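Local coordinates for glucuronoarabinoxylan endo-1,4-beta-xylanase (Clostridium papyrosolvens, PDB 4FMV), which probably cleaves internal beta-1,4 linkages in xylan, this chain being the GH30 catalytic part of a longer protein that also has CBM6 and dockerin domains, at residues Val7-Thr12 and Ala315-Asn320; Val311-Tyr316 and Ala322-Ile327; Phe372-Pro377 and Thr382-Asn387. All coordinates share one frame; numbering follows the deposited sequence.

Interaction 1: residues Val7-Thr12 and Ala315-Asn320; sequences VNLGST and AYTGDN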
loop_
_atom_site.group_PDB
_atom_site.type_symbol
_atom_site.label_atom_id
_atom_site.label_comp_id
_atom_site.label_asym_id
_atom_site.label_seq_id
_atom_site.Cartn_x
_atom_site.Cartn_y
_atom_site.Cartn_z
ATOM N N VAL A 7 20.194 -15.702 -0.235
ATOM C CA VAL A 7 19.838 -14.318 0.078
ATOM C C VAL A 7 21.094 -13.467 -0.053
ATOM O O VAL A 7 22.059 -13.649 0.700
ATOM C CB VAL A 7 19.219 -14.183 1.489
ATOM C CG1 VAL A 7 18.843 -12.730 1.780
ATOM C CG2 VAL A 7 17.991 -15.057 1.604
ATOM N N ASN A 8 21.119 -12.569 -1.036
ATOM C CA ASN A 8 22.335 -11.784 -1.221
ATOM C C ASN A 8 22.098 -10.430 -0.614
ATOM O O ASN A 8 21.452 -9.571 -1.201
ATOM C CB ASN A 8 22.662 -11.639 -2.712
ATOM C CG ASN A 8 23.910 -10.788 -2.960
ATOM O OD1 ASN A 8 24.660 -10.479 -2.035
ATOM N ND2 ASN A 8 24.129 -10.408 -4.215
ATOM N N LEU A 9 22.708 -10.228 0.543
ATOM C CA LEU A 9 22.469 -9.045 1.360
ATOM C C LEU A 9 23.142 -7.839 0.727
ATOM O O LEU A 9 22.893 -6.699 1.118
ATOM C CB LEU A 9 23.031 -9.274 2.765
ATOM C CG LEU A 9 22.343 -10.393 3.544
ATOM C CD1 LEU A 9 23.104 -10.747 4.812
ATOM C CD2 LEU A 9 20.893 -9.989 3.856
ATOM N N GLY A 10 24.008 -8.112 -0.247
ATOM C CA GLY A 10 24.804 -7.079 -0.875
ATOM C C GLY A 10 24.156 -6.576 -2.142
ATOM O O GLY A 10 24.643 -5.618 -2.756
ATOM N N SER A 11 23.055 -7.211 -2.544
ATOM C CA SER A 11 22.377 -6.779 -3.760
ATOM C C SER A 11 20.996 -6.221 -3.443
ATOM O O SER A 11 20.040 -6.984 -3.234
ATOM C CB SER A 11 22.255 -7.957 -4.731
ATOM O OG SER A 11 21.694 -7.545 -5.963
ATOM N N THR A 12 20.871 -4.900 -3.534
ATOM C CA THR A 12 19.656 -4.214 -3.133
ATOM C C THR A 12 18.754 -3.850 -4.313
ATOM O O THR A 12 19.195 -3.603 -5.421
ATOM C CB THR A 12 19.909 -2.964 -2.229
ATOM O OG1 THR A 12 20.814 -2.053 -2.869
ATOM C CG2 THR A 12 20.461 -3.376 -0.866
ATOM N N ALA A 315 13.251 -11.163 0.509
ATOM C CA ALA A 315 14.160 -10.815 1.601
ATOM C C ALA A 315 14.452 -9.311 1.626
ATOM O O ALA A 315 14.356 -8.645 0.605
ATOM C CB ALA A 315 15.462 -11.628 1.488
ATOM N N TYR A 316 14.792 -8.778 2.797
ATOM C CA TYR A 316 14.934 -7.332 2.992
ATOM C C TYR A 316 16.012 -7.067 4.038
ATOM O O TYR A 316 16.282 -7.929 4.874
ATOM C CB TYR A 316 13.600 -6.732 3.479
ATOM C CG TYR A 316 12.420 -7.204 2.671
ATOM C CD1 TYR A 316 11.914 -8.495 2.842
ATOM C CD2 TYR A 316 11.835 -6.389 1.701
ATOM C CE1 TYR A 316 10.842 -8.958 2.084
ATOM C CE2 TYR A 316 10.770 -6.852 0.925
ATOM C CZ TYR A 316 10.285 -8.142 1.130
ATOM O OH TYR A 316 9.234 -8.623 0.397
ATOM N N THR A 317 16.634 -5.888 3.999
ATOM C CA THR A 317 17.602 -5.511 5.034
ATOM C C THR A 317 17.443 -4.056 5.430
ATOM O O THR A 317 16.953 -3.237 4.656
ATOM C CB THR A 317 19.081 -5.668 4.588
ATOM O OG1 THR A 317 19.324 -4.861 3.427
ATOM C CG2 THR A 317 19.421 -7.104 4.284
ATOM N N GLY A 318 17.896 -3.739 6.638
ATOM C CA GLY A 318 17.978 -2.369 7.111
ATOM C C GLY A 318 18.173 -2.405 8.613
ATOM O O GLY A 318 17.941 -3.443 9.224
ATOM N N ASP A 319 18.582 -1.284 9.204
ATOM C CA ASP A 319 18.768 -1.203 10.661
ATOM C C ASP A 319 19.524 -2.413 11.228
ATOM O O ASP A 319 19.172 -2.933 12.296
ATOM C CB ASP A 319 17.423 -1.041 11.378
ATOM C CG ASP A 319 17.579 -0.700 12.846
ATOM O OD1 ASP A 319 18.514 0.051 13.179
ATOM O OD2 ASP A 319 16.772 -1.190 13.665
ATOM N N ASN A 320 20.550 -2.853 10.504
ATOM C CA ASN A 320 21.398 -3.976 10.912
ATOM C C ASN A 320 20.608 -5.242 11.196
ATOM O O ASN A 320 20.972 -6.037 12.075
ATOM C CB ASN A 320 22.261 -3.606 12.124
ATOM C CG ASN A 320 22.879 -2.226 11.997
ATOM O OD1 ASN A 320 23.687 -1.975 11.104
ATOM N ND2 ASN A 320 22.492 -1.320 12.890
#
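Val7 and Leu9 meet Ala315 and Thr317 inside the beta-structured side domain that accompanies the (beta/alpha)8 barrel in GH30 enzymes. No hydrogen bond joins the two segments, and the meeting is one of methyl groups. Val7 CG1 lies 3.6 Å from Ala315 CB. It is the valine branch set trans to the backbone N (chi1 -179°), which carries it to the small methyl, while CG2 lies beside the backbone N. Alanine suits the place because its single methyl lets the branched valine come close. Further along, the isobutyl end of Leu9 turns inward although its CB does not point straight at Thr317, and Leu9 CD2 and Thr317 CG2 come within 3.3 Å, unusually close for two carbons. Threonine suits this partly exposed position, offering a methyl to Leu9 beside its hydroxyl.

Strand 299-303 lies against both segments: Asp302 bonds through its backbone to Asn8 and Ser11, and Val301 touches Ala315, Thr317 and Thr12. In strand 334-341, Val7 pairs through its backbone with Asn339 and Gln341, and Leu9 with Gln341.

Leu9 itself stands at the corner, with Gly10, of a type I beta turn from Asn8 to Ser11, closed by Ser11 N to Asn8 O at 3.2 Å. An Asx turn reinforces it: Gly10 N donates to Asn8 OD1 at 3.0 Å from well above the amide carbonyl plane, and the same oxygen also takes a bond from Asn342 ND2.

Interaction 2: residues Val311-Tyr316 and Ala322-Ile327; sequences VYVSAY and AVIVAI
Tyr312 and Ile327, Ser314 and Val325, and Tyr316 and Val323 each exchange two backbone hydrogen bonds, six in all, between antiparallel strands. Ile327 N to Tyr312 O is 2.8 Å and almost straight (174° at the hydrogen), whereas Tyr316 N to Val323 O, at 2.7 Å, is bent to 146°. Between these pairs the CA hydrogens lean on the same carbonyls, as with Val313 CA to Val325 O at 3.3 Å.

Side-chain polarity gathers at Ser314. Its hydroxyl stands between the backbone N and the carbonyl carbon (chi1 52°), from where OG meets Tyr316 OH at 2.7 Å and a water at 2.6 Å. The buried OG thus has two polar partners beside the aliphatic Val325. The water in turn donates to Val325 O, a carbonyl already used by Ser314 N.

Tyr316 swings its ring along this face, its CE1 4.3 Å from Val325 CG2. The same face, with Val323 and Ile327, packs against helix 240-255 and the loop residue Ile294, and Tyr312 forms a cation-pi contact with Lys248. Aliphatic side chains line the other face, those of Val313, Ala315, Ile324 and Ala326: Val313 sends CG1 to Ile324 CG2 and CG2 to Ala326 CB, each at 3.8 Å, while Ile324 and Ala326 reach Phe338. Beta-branched residues suit both faces of such extended strands. The whole is a beta hairpin of the GH30 side domain, one face against the barrel's helical shell and the other in the domain's own core.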
loop_
_atom_site.group_PDB
_atom_site.type_symbol
_atom_site.label_atom_id
_atom_site.label_comp_id
_atom_site.label_asym_id
_atom_site.label_seq_id
_atom_site.Cartn_x
_atom_site.Cartn_y
_atom_site.Cartn_z
ATOM N N VAL A 311 6.431 -22.543 -3.103
ATOM C CA VAL A 311 7.192 -21.801 -2.104
ATOM C C VAL A 311 7.639 -20.486 -2.719
ATOM O O VAL A 311 8.226 -20.459 -3.796
ATOM C CB VAL A 311 8.397 -22.590 -1.611
ATOM C CG1 VAL A 311 9.245 -21.745 -0.627
ATOM C CG2 VAL A 311 7.927 -23.930 -0.985
ATOM N N TYR A 312 7.349 -19.397 -2.031
ATOM C CA TYR A 312 7.654 -18.059 -2.532
ATOM C C TYR A 312 8.440 -17.309 -1.471
ATOM O O TYR A 312 8.034 -17.270 -0.311
ATOM C CB TYR A 312 6.346 -17.342 -2.866
ATOM C CG TYR A 312 5.550 -18.118 -3.887
ATOM C CD1 TYR A 312 5.873 -18.041 -5.243
ATOM C CD2 TYR A 312 4.506 -18.957 -3.499
ATOM C CE1 TYR A 312 5.178 -18.769 -6.183
ATOM C CE2 TYR A 312 3.790 -19.675 -4.432
ATOM C CZ TYR A 312 4.135 -19.579 -5.774
ATOM O OH TYR A 312 3.452 -20.307 -6.718
ATOM N N VAL A 313 9.572 -16.734 -1.849
ATOM C CA VAL A 313 10.447 -16.125 -0.855
ATOM C C VAL A 313 10.921 -14.745 -1.280
ATOM O O VAL A 313 11.286 -14.541 -2.435
ATOM C CB VAL A 313 11.687 -17.034 -0.556
ATOM C CG1 VAL A 313 12.669 -16.332 0.388
ATOM C CG2 VAL A 313 11.241 -18.369 0.029
ATOM N N SER A 314 10.905 -13.794 -0.351
ATOM C CA SER A 314 11.539 -12.494 -0.587
ATOM C C SER A 314 12.378 -12.158 0.624
ATOM O O SER A 314 12.247 -12.812 1.644
ATOM C CB SER A 314 10.505 -11.397 -0.868
ATOM O OG SER A 314 9.485 -11.331 0.120
ATOM N N ALA A 315 13.251 -11.163 0.509
ATOM C CA ALA A 315 14.160 -10.815 1.601
ATOM C C ALA A 315 14.452 -9.311 1.626
ATOM O O ALA A 315 14.356 -8.645 0.605
ATOM C CB ALA A 315 15.462 -11.628 1.488
ATOM N N TYR A 316 14.792 -8.778 2.797
ATOM C CA TYR A 316 14.934 -7.332 2.992
ATOM C C TYR A 316 16.012 -7.067 4.038
ATOM O O TYR A 316 16.282 -7.929 4.874
ATOM C CB TYR A 316 13.600 -6.732 3.479
ATOM C CG TYR A 316 12.420 -7.204 2.671
ATOM C CD1 TYR A 316 11.914 -8.495 2.842
ATOM C CD2 TYR A 316 11.835 -6.389 1.701
ATOM C CE1 TYR A 316 10.842 -8.958 2.084
ATOM C CE2 TYR A 316 10.770 -6.852 0.925
ATOM C CZ TYR A 316 10.285 -8.142 1.130
ATOM O OH TYR A 316 9.234 -8.623 0.397
ATOM N N ALA A 322 18.234 -8.521 9.105
ATOM C CA ALA A 322 17.834 -9.208 7.872
ATOM C C ALA A 322 16.444 -9.782 8.076
ATOM O O ALA A 322 16.150 -10.304 9.155
ATOM C CB ALA A 322 18.799 -10.321 7.550
ATOM N N VAL A 323 15.600 -9.676 7.048
ATOM C CA VAL A 323 14.241 -10.198 7.071
ATOM C C VAL A 323 13.976 -11.073 5.840
ATOM O O VAL A 323 14.238 -10.646 4.701
ATOM C CB VAL A 323 13.200 -9.057 7.102
ATOM C CG1 VAL A 323 11.803 -9.628 7.163
ATOM C CG2 VAL A 323 13.452 -8.120 8.300
ATOM N N ILE A 324 13.478 -12.290 6.079
ATOM C CA ILE A 324 13.091 -13.241 5.026
ATOM C C ILE A 324 11.635 -13.623 5.247
ATOM O O ILE A 324 11.250 -14.052 6.342
ATOM C CB ILE A 324 13.932 -14.533 5.062
ATOM C CG1 ILE A 324 15.411 -14.216 4.846
ATOM C CG2 ILE A 324 13.434 -15.547 4.020
ATOM C CD1 ILE A 324 16.350 -15.320 5.327
ATOM N N VAL A 325 10.824 -13.437 4.211
ATOM C CA VAL A 325 9.422 -13.816 4.237
ATOM C C VAL A 325 9.251 -14.985 3.284
ATOM O O VAL A 325 9.504 -14.869 2.065
ATOM C CB VAL A 325 8.508 -12.641 3.819
ATOM C CG1 VAL A 325 7.029 -13.075 3.751
ATOM C CG2 VAL A 325 8.697 -11.457 4.773
ATOM N N ALA A 326 8.841 -16.116 3.843
ATOM C CA ALA A 326 8.708 -17.354 3.070
ATOM C C ALA A 326 7.294 -17.897 3.175
ATOM O O ALA A 326 6.799 -18.174 4.271
ATOM C CB ALA A 326 9.724 -18.384 3.539
ATOM N N ILE A 327 6.643 -18.034 2.024
ATOM C CA ILE A 327 5.260 -18.472 1.943
ATOM C C ILE A 327 5.216 -19.886 1.383
ATOM O O ILE A 327 5.839 -20.152 0.371
ATOM C CB ILE A 327 4.449 -17.556 1.000
ATOM C CG1 ILE A 327 4.487 -16.104 1.495
ATOM C CG2 ILE A 327 2.998 -18.063 0.872
ATOM C CD1 ILE A 327 4.222 -15.060 0.425
HETATM O O HOH W 1 7.668 -13.165 0.228
#

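Interaction 3: residues Phe372-Pro377 and Thr382-Asn387; sequences FTAQLP and TTFVGN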
loop_
_atom_site.group_PDB
_atom_site.type_symbol
_atom_site.label_atom_id
_atom_site.label_comp_id
_atom_site.label_asym_id
_atom_site.label_seq_id
_atom_site.Cartn_x
_atom_site.Cartn_y
_atom_site.Cartn_z
ATOM N N PHE A 372 20.835 -21.519 7.395
ATOM C CA PHE A 372 19.897 -22.149 8.331
ATOM C C PHE A 372 18.770 -22.836 7.582
ATOM O O PHE A 372 18.381 -22.395 6.502
ATOM C CB PHE A 372 19.331 -21.139 9.339
ATOM C CG PHE A 372 18.262 -20.243 8.773
ATOM C CD1 PHE A 372 18.596 -19.055 8.146
ATOM C CD2 PHE A 372 16.919 -20.589 8.878
ATOM C CE1 PHE A 372 17.622 -18.231 7.627
ATOM C CE2 PHE A 372 15.931 -19.766 8.353
ATOM C CZ PHE A 372 16.282 -18.584 7.731
ATOM N N THR A 373 18.244 -23.911 8.160
ATOM C CA THR A 373 17.120 -24.622 7.561
ATOM C C THR A 373 15.879 -24.523 8.451
ATOM O O THR A 373 15.963 -24.583 9.680
ATOM C CB THR A 373 17.462 -26.104 7.272
ATOM O OG1 THR A 373 18.616 -26.173 6.426
ATOM C CG2 THR A 373 16.286 -26.818 6.587
ATOM N N ALA A 374 14.724 -24.357 7.823
ATOM C CA ALA A 374 13.485 -24.203 8.564
ATOM C C ALA A 374 12.391 -25.076 7.967
ATOM O O ALA A 374 12.426 -25.397 6.784
ATOM C CB ALA A 374 13.059 -22.725 8.576
ATOM N N GLN A 375 11.446 -25.480 8.805
ATOM C CA GLN A 375 10.201 -26.085 8.345
ATOM C C GLN A 375 9.209 -24.979 8.011
ATOM O O GLN A 375 8.951 -24.120 8.835
ATOM C CB GLN A 375 9.597 -26.945 9.454
ATOM C CG GLN A 375 10.414 -28.184 9.776
ATOM C CD GLN A 375 10.429 -29.158 8.618
ATOM O OE1 GLN A 375 11.478 -29.402 8.016
ATOM N NE2 GLN A 375 9.253 -29.709 8.284
ATOM N N LEU A 376 8.654 -25.001 6.807
ATOM C CA LEU A 376 7.565 -24.087 6.459
ATOM C C LEU A 376 6.248 -24.870 6.495
ATOM O O LEU A 376 6.041 -25.772 5.675
ATOM C CB LEU A 376 7.776 -23.501 5.062
ATOM C CG LEU A 376 9.132 -22.867 4.757
ATOM C CD1 LEU A 376 9.175 -22.403 3.297
ATOM C CD2 LEU A 376 9.419 -21.714 5.735
ATOM N N PRO A 377 5.364 -24.550 7.456
ATOM C CA PRO A 377 4.104 -25.293 7.558
ATOM C C PRO A 377 3.261 -25.200 6.278
ATOM O O PRO A 377 3.420 -24.252 5.492
ATOM C CB PRO A 377 3.392 -24.606 8.725
ATOM C CG PRO A 377 4.527 -24.053 9.580
ATOM C CD PRO A 377 5.528 -23.576 8.556
ATOM N N THR A 382 5.664 -17.280 6.768
ATOM C CA THR A 382 6.598 -17.179 7.874
ATOM C C THR A 382 7.553 -16.030 7.608
ATOM O O THR A 382 8.075 -15.875 6.487
ATOM C CB THR A 382 7.441 -18.451 8.034
ATOM O OG1 THR A 382 6.609 -19.564 8.376
ATOM C CG2 THR A 382 8.501 -18.257 9.118
ATOM N N THR A 383 7.793 -15.228 8.641
ATOM C CA THR A 383 8.804 -14.184 8.555
ATOM C C THR A 383 9.930 -14.539 9.516
ATOM O O THR A 383 9.685 -14.799 10.705
ATOM C CB THR A 383 8.222 -12.814 8.888
ATOM O OG1 THR A 383 7.164 -12.506 7.971
ATOM C CG2 THR A 383 9.297 -11.742 8.803
ATOM N N PHE A 384 11.153 -14.600 8.996
ATOM C CA PHE A 384 12.335 -14.821 9.824
ATOM C C PHE A 384 13.077 -13.499 9.985
ATOM O O PHE A 384 13.296 -12.782 9.009
ATOM C CB PHE A 384 13.286 -15.830 9.172
ATOM C CG PHE A 384 12.648 -17.143 8.831
ATOM C CD1 PHE A 384 12.042 -17.334 7.599
ATOM C CD2 PHE A 384 12.673 -18.198 9.733
ATOM C CE1 PHE A 384 11.447 -18.545 7.276
ATOM C CE2 PHE A 384 12.083 -19.416 9.423
ATOM C CZ PHE A 384 11.475 -19.590 8.182
ATOM N N VAL A 385 13.479 -13.188 11.211
ATOM C CA VAL A 385 14.209 -11.966 11.489
ATOM C C VAL A 385 15.488 -12.273 12.261
ATOM O O VAL A 385 15.470 -13.045 13.214
ATOM C CB VAL A 385 13.339 -10.997 12.291
ATOM C CG1 VAL A 385 14.095 -9.690 12.562
ATOM C CG2 VAL A 385 12.021 -10.742 11.542
ATOM N N GLY A 386 16.598 -11.662 11.855
ATOM C CA GLY A 386 17.860 -11.866 12.546
ATOM C C GLY A 386 18.739 -10.627 12.520
ATOM O O GLY A 386 18.506 -9.696 11.744
ATOM N N ASN A 387 19.737 -10.597 13.392
ATOM C CA ASN A 387 20.738 -9.542 13.338
ATOM C C ASN A 387 21.768 -9.780 12.233
ATOM O O ASN A 387 22.359 -10.854 12.150
ATOM C CB ASN A 387 21.421 -9.385 14.688
ATOM C CG ASN A 387 20.536 -8.703 15.696
ATOM O OD1 ASN A 387 19.582 -8.009 15.337
ATOM N ND2 ASN A 387 20.843 -8.893 16.969
HETATM O O HOH W 2 7.839 -21.569 10.037
#
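The Phe384 ring has a neighbour on each face: Phe372 CE2 sits 3.9 Å above one, and Thr382 CG2, from its own strand, 3.4 Å above the opposite one, both displaced toward the rim. Leu376 CD2 comes in at the edge, in the ring plane, 3.8 Å from Phe384 CZ. Ala374 CB approaches obliquely and lies 3.5 Å from the same CZ. The CZ end of the ring is thus met by Leu376 and Ala374 of the opposing strand, and alanine is small enough to let it come close. Phe372 and Phe384 themselves are neither stacked nor edge-to-face: their planes lie 57° apart with centroids 5.3 Å from each other. Phe372 carries its ring between its backbone N and carbonyl carbon (chi1 77°), and this brings CE2 and CZ over Phe384.

Thr382 serves two purposes. Its methyl is trans to the backbone N and rests on the ring, while OG1 turns to a water at 2.9 Å that donates to Gln375 O at 3.0 Å. This water bridges the strands beside the apolar core, where no direct hydrogen bond joins them. Pro377 CD lies beside the same hydroxyl.

Phe338 stacks on Phe372 and meets Phe384 at an angle, extending the aromatic cluster. Strand 371-376 pairs with 334-341, whereas 380-387 lies between 321-328 and 347-353. The short strand axes run nearly antiparallel, 9.5 Å apart at their closest approach. The two strands pack face to face through side chains, with no backbone pairing between them, as opposed layers do in the beta-sandwich side domain of GH30 enzymes.

How the interactions relate
All three contacts belong to the side domain rather than to the barrel interior. Strand 311-318 serves both interactions 1 and 2, which share Ala315 and Tyr316 and touch again where Val7 CG2 nears Ile324 CD1. Strand 321-328 then joins interaction 2 to interaction 3 by backbone pairing with 380-387. Interaction 2 is the buried in-sheet contact, rich in main-chain hydrogen bonds, with one face toward the barrel. Interaction 3 is also buried but crosses the core, so aromatic and aliphatic packing replaces direct bonds. Interaction 1, partly buried, relies on a few methyls near a partly exposed turn at the N-terminal corner.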